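CELL division control protein 6 (Pyrobaculum aerophilum, PDB 1FNN) probably helps to regulate the initiation of DNA replication as an AAA+ ATPase of the Cdc6/Cdc18 family that binds ADP and magnesium. Local coordinates at residues V130-F135 / V163-N168. Numbering follows the deposited sequence.
Sequences VLDDAF and VIVGHN
V130 and V163 begin a pairing that illustrates how a P-loop ATPase carries an acidic residue at the end of a parallel strand. The valines lie on one face of the sheet, V130 CG2 coming 4.4 Å from V163 CB. L131 then bonds to the neighbouring strand through both its backbone N and its O: the N reaches V163 O at 2.8 Å, and the O accepts V165 N at 3.1 Å, while its side chain meets I164 on the other face. D132 leans over V165, its OD1 resting against CB and both methyls of the valine, 3.2 Å from V165 CG1. The same OD1 accepts a bent bond from D133 N, from the anti side and 25° out of the carboxylate plane, and OD2 is held by the hydroxyls of Y78 and T58, so the carboxylate is gripped at both oxygens next to the magnesium site, in keeping with a Walker B aspartate. Past the strand end the chain turns, yet A134 N still reaches V165 O, 2.8 Å away. F135 lays its ring in an offset stack against H167, planes at 30°, though their separation is modelled too tight to be relied on, with G166 CA at the phenyl edge. Strands 75-80 and 46-50 flank the pair within the sheet; helix 57-68 packs on the V130, V163 and V165 face, and helix 139-148 on the L131 and I164 face.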
loop_
_atom_site.group_PDB
_atom_site.type_symbol
_atom_site.label_atom_id
_atom_site.label_comp_id
_atom_site.label_asym_id
_atom_site.label_seq_id
_atom_site.Cartn_x
_atom_site.Cartn_y
_atom_site.Cartn_z
ATOM N N VAL A 130 -5.651 3.782 19.591
ATOM C CA VAL A 130 -5.385 4.051 18.187
ATOM C C VAL A 130 -6.744 4.148 17.487
ATOM O O VAL A 130 -7.522 3.182 17.511
ATOM C CB VAL A 130 -4.540 2.921 17.543
ATOM C CG1 VAL A 130 -4.405 3.202 16.051
ATOM C CG2 VAL A 130 -3.155 2.827 18.208
ATOM N N LEU A 131 -6.984 5.273 16.820
ATOM C CA LEU A 131 -8.168 5.316 15.942
ATOM C C LEU A 131 -7.718 5.216 14.497
ATOM O O LEU A 131 -7.384 6.247 13.886
ATOM C CB LEU A 131 -8.931 6.624 16.216
ATOM C CG LEU A 131 -9.336 6.831 17.679
ATOM C CD1 LEU A 131 -10.029 8.188 17.859
ATOM C CD2 LEU A 131 -10.248 5.709 18.187
ATOM N N ASP A 132 -7.621 3.989 13.981
ATOM C CA ASP A 132 -7.128 3.743 12.641
ATOM C C ASP A 132 -8.212 4.076 11.614
ATOM O O ASP A 132 -9.398 4.095 11.944
ATOM C CB ASP A 132 -6.704 2.272 12.439
ATOM C CG ASP A 132 -5.571 2.141 11.452
ATOM O OD1 ASP A 132 -5.320 3.102 10.669
ATOM O OD2 ASP A 132 -4.905 1.086 11.429
ATOM N N ASP A 133 -7.795 4.488 10.437
ATOM C CA ASP A 133 -8.702 4.970 9.395
ATOM C C ASP A 133 -9.813 5.833 9.955
ATOM O O ASP A 133 -10.993 5.605 9.686
ATOM C CB ASP A 133 -9.336 3.822 8.595
ATOM C CG ASP A 133 -8.200 3.011 7.975
ATOM O OD1 ASP A 133 -7.216 3.646 7.531
ATOM O OD2 ASP A 133 -8.370 1.781 7.976
ATOM N N ALA A 134 -9.395 6.872 10.654
ATOM C CA ALA A 134 -10.261 7.797 11.347
ATOM C C ALA A 134 -11.024 8.781 10.492
ATOM O O ALA A 134 -12.006 9.344 10.996
ATOM C CB ALA A 134 -9.418 8.535 12.398
ATOM N N PHE A 135 -10.762 8.868 9.210
ATOM C CA PHE A 135 -11.560 9.614 8.245
ATOM C C PHE A 135 -12.972 9.052 8.173
ATOM O O PHE A 135 -13.927 9.792 7.905
ATOM C CB PHE A 135 -10.957 9.622 6.829
ATOM C CG PHE A 135 -10.524 8.290 6.307
ATOM C CD1 PHE A 135 -11.380 7.486 5.579
ATOM C CD2 PHE A 135 -9.242 7.825 6.540
ATOM C CE1 PHE A 135 -10.975 6.257 5.099
ATOM C CE2 PHE A 135 -8.816 6.601 6.071
ATOM C CZ PHE A 135 -9.693 5.812 5.344
ATOM N N VAL A 163 -3.261 7.920 19.044
ATOM C CA VAL A 163 -2.799 8.030 17.661
ATOM C C VAL A 163 -4.037 7.959 16.755
ATOM O O VAL A 163 -4.858 7.025 16.907
ATOM C CB VAL A 163 -1.818 6.911 17.274
ATOM C CG1 VAL A 163 -1.468 6.960 15.774
ATOM C CG2 VAL A 163 -0.510 7.083 18.041
ATOM N N ILE A 164 -4.161 8.887 15.805
ATOM C CA ILE A 164 -5.216 8.841 14.806
ATOM C C ILE A 164 -4.598 8.773 13.395
ATOM O O ILE A 164 -3.433 9.152 13.177
ATOM C CB ILE A 164 -6.176 10.036 14.844
ATOM C CG1 ILE A 164 -5.485 11.289 14.315
ATOM C CG2 ILE A 164 -6.710 10.261 16.257
ATOM C CD1 ILE A 164 -6.427 12.489 14.242
ATOM N N VAL A 165 -5.303 8.063 12.524
ATOM C CA VAL A 165 -4.770 7.721 11.220
ATOM C C VAL A 165 -5.677 8.175 10.076
ATOM O O VAL A 165 -6.884 8.009 10.131
ATOM C CB VAL A 165 -4.562 6.199 11.114
ATOM C CG1 VAL A 165 -3.964 5.839 9.756
ATOM C CG2 VAL A 165 -3.671 5.623 12.204
ATOM N N GLY A 166 -5.085 8.900 9.101
ATOM C CA GLY A 166 -5.888 9.353 7.963
ATOM C C GLY A 166 -5.075 9.242 6.677
ATOM O O GLY A 166 -3.934 8.807 6.657
ATOM N N HIS A 167 -5.691 9.635 5.563
ATOM C CA HIS A 167 -5.068 9.598 4.257
ATOM C C HIS A 167 -4.298 10.873 3.930
ATOM O O HIS A 167 -3.247 10.784 3.302
ATOM C CB HIS A 167 -6.108 9.421 3.131
ATOM C CG HIS A 167 -6.581 7.994 3.091
ATOM N ND1 HIS A 167 -7.852 7.637 2.704
ATOM C CD2 HIS A 167 -5.928 6.839 3.399
ATOM C CE1 HIS A 167 -7.974 6.329 2.768
ATOM N NE2 HIS A 167 -6.826 5.823 3.187
ATOM N N ASN A 168 -4.822 11.992 4.396
ATOM C CA ASN A 168 -4.237 13.290 4.120
ATOM C C ASN A 168 -4.664 14.254 5.216
ATOM O O ASN A 168 -5.437 13.849 6.098
ATOM C CB ASN A 168 -4.663 13.833 2.740
ATOM C CG ASN A 168 -6.148 13.669 2.487
ATOM O OD1 ASN A 168 -6.522 13.077 1.463
ATOM N ND2 ASN A 168 -7.006 14.157 3.366
#